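Local coordinates for putative branched-chain amino acid ABC transporter, periplasmic branched-chain amino acid-binding protein (Pseudomonas protegens Pf-5, PDB 4RU0) that probably binds a branched-chain amino acid or related small solute in the periplasm and delivers it to an ABC transporter for import, at residues G394-V399 and S411-A416. Sequence-based numbering, arbitrary orientation.
Sequences GGAARV and SEWIAA
R398 lays its aliphatic stem across one face of the W413 indole: CG stands 3.6 Å from the centroid of the six-membered ring in a CH-pi contact, and CD follows over the same face. With CG beside its own backbone N (chi1 -65°), the arginine chain runs straight through chi2 and then bends at chi3, carrying the guanidinium over the five-membered ring, whose centroid is 5.0 Å from CZ. This cation-pi pair is not a flat stack, because the two planes stand 76° apart and W413 CD1 meets the guanidinium at its edge. One face of that group covers S411 O, 3.0 Å from R398 NH2 but at an angle too poor for a hydrogen bond; the E412 carboxylate, beyond salt-bridge range, may add a weak attraction. A leucine in place of W413 would probably rob the R398 stem of its flat platform and leave the guanidinium freer to swing. S411 works through its hydroxyl: OG accepts a bond from V399 N (3.0 Å), which ties the strands together where the regular ladder is interrupted, and in turn donates to E412 O of its own segment (2.7 Å), in the carbonyl plane on a lone pair. The ladder itself is antiparallel, with A397 and I414 as the hydrogen-bonded pair (I414 N to A397 O 2.9 Å, nearly straight at 172°) and A396 facing A415 as the non-hydrogen-bonded one. Beyond it, A416 N makes a weak bond to G395 O, and a water links G394 O with A416 O. The hairpin 396-402/407-415 closes one edge of the mixed sheet in one lobe of this leucine-binding-family protein, 407-415 outermost: R398 bonds through its backbone to T290 of strand 287-290, while V399, I414 and A416 pack on helix 157-172.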
loop_
_atom_site.group_PDB
_atom_site.type_symbol
_atom_site.label_atom_id
_atom_site.label_comp_id
_atom_site.label_asym_id
_atom_site.label_seq_id
_atom_site.Cartn_x
_atom_site.Cartn_y
_atom_site.Cartn_z
ATOM N N GLY A 394 9.094 0.044 6.285
ATOM C CA GLY A 394 8.612 -1.330 6.309
ATOM C C GLY A 394 9.320 -2.238 5.321
ATOM O O GLY A 394 10.339 -2.847 5.640
ATOM N N GLY A 395 8.768 -2.336 4.115
ATOM C CA GLY A 395 9.392 -3.088 3.046
ATOM C C GLY A 395 9.147 -4.589 3.060
ATOM O O GLY A 395 9.888 -5.333 2.431
ATOM N N ALA A 396 8.113 -5.045 3.763
ATOM C CA ALA A 396 7.786 -6.468 3.763
ATOM C C ALA A 396 6.408 -6.732 3.168
ATOM O O ALA A 396 5.587 -5.824 3.052
ATOM C CB ALA A 396 7.866 -7.034 5.169
ATOM N N ALA A 397 6.164 -7.982 2.787
ATOM C CA ALA A 397 4.861 -8.396 2.280
ATOM C C ALA A 397 4.627 -9.869 2.564
ATOM O O ALA A 397 5.569 -10.612 2.826
ATOM C CB ALA A 397 4.754 -8.128 0.790
ATOM N N ARG A 398 3.368 -10.283 2.506
ATOM C CA ARG A 398 3.018 -11.689 2.649
ATOM C C ARG A 398 2.444 -12.218 1.345
ATOM O O ARG A 398 1.867 -11.464 0.562
ATOM C CB ARG A 398 2.017 -11.886 3.788
ATOM C CG ARG A 398 2.565 -11.538 5.159
ATOM C CD ARG A 398 1.497 -11.656 6.232
ATOM N NE ARG A 398 1.024 -13.027 6.401
ATOM C CZ ARG A 398 1.481 -13.867 7.325
ATOM N NH1 ARG A 398 2.427 -13.477 8.167
ATOM N NH2 ARG A 398 0.992 -15.097 7.408
ATOM N N VAL A 399 2.613 -13.513 1.112
ATOM C CA VAL A 399 2.061 -14.149 -0.074
ATOM C C VAL A 399 0.764 -14.866 0.278
ATOM O O VAL A 399 0.689 -15.567 1.284
ATOM C CB VAL A 399 3.055 -15.148 -0.687
ATOM C CG1 VAL A 399 2.500 -15.735 -1.983
ATOM C CG2 VAL A 399 4.405 -14.476 -0.919
ATOM N N SER A 411 2.785 -17.732 3.372
ATOM C CA SER A 411 4.112 -17.294 3.785
ATOM C C SER A 411 4.048 -16.391 5.001
ATOM O O SER A 411 3.009 -15.805 5.301
ATOM C CB SER A 411 4.829 -16.563 2.643
ATOM O OG SER A 411 4.615 -15.161 2.712
ATOM N N GLU A 412 5.175 -16.283 5.695
ATOM C CA GLU A 412 5.344 -15.266 6.721
ATOM C C GLU A 412 5.647 -13.937 6.050
ATOM O O GLU A 412 5.554 -13.814 4.824
ATOM C CB GLU A 412 6.478 -15.634 7.679
ATOM C CG GLU A 412 6.494 -17.090 8.097
ATOM C CD GLU A 412 5.354 -17.441 9.026
ATOM O OE1 GLU A 412 4.784 -16.519 9.649
ATOM O OE2 GLU A 412 5.031 -18.644 9.133
ATOM N N TRP A 413 6.021 -12.944 6.848
ATOM C CA TRP A 413 6.476 -11.687 6.288
ATOM C C TRP A 413 7.828 -11.895 5.618
ATOM O O TRP A 413 8.782 -12.361 6.239
ATOM C CB TRP A 413 6.567 -10.603 7.364
ATOM C CG TRP A 413 5.235 -10.178 7.909
ATOM C CD1 TRP A 413 4.677 -10.560 9.093
ATOM C CD2 TRP A 413 4.289 -9.298 7.285
ATOM N NE1 TRP A 413 3.448 -9.971 9.251
ATOM C CE2 TRP A 413 3.185 -9.191 8.156
ATOM C CE3 TRP A 413 4.269 -8.591 6.078
ATOM C CZ2 TRP A 413 2.072 -8.403 7.860
ATOM C CZ3 TRP A 413 3.161 -7.808 5.783
ATOM C CH2 TRP A 413 2.081 -7.717 6.672
ATOM N N ILE A 414 7.883 -11.565 4.333
ATOM C CA ILE A 414 9.114 -11.604 3.565
ATOM C C ILE A 414 9.719 -10.204 3.504
ATOM O O ILE A 414 9.172 -9.318 2.847
ATOM C CB ILE A 414 8.868 -12.112 2.128
ATOM C CG1 ILE A 414 7.996 -13.372 2.140
ATOM C CG2 ILE A 414 10.185 -12.341 1.405
ATOM C CD1 ILE A 414 8.630 -14.559 2.832
ATOM N N ALA A 415 10.842 -10.002 4.185
ATOM C CA ALA A 415 11.487 -8.690 4.209
ATOM C C ALA A 415 12.270 -8.417 2.923
ATOM O O ALA A 415 12.866 -9.327 2.345
ATOM C CB ALA A 415 12.408 -8.579 5.416
ATOM N N ALA A 416 12.268 -7.160 2.486
ATOM C CA ALA A 416 13.056 -6.733 1.329
ATOM C C ALA A 416 14.489 -6.423 1.726
ATOM O O ALA A 416 14.764 -6.099 2.882
ATOM C CB ALA A 416 12.434 -5.513 0.682
HETATM O O HOH W 1 12.426 -5.004 4.855
#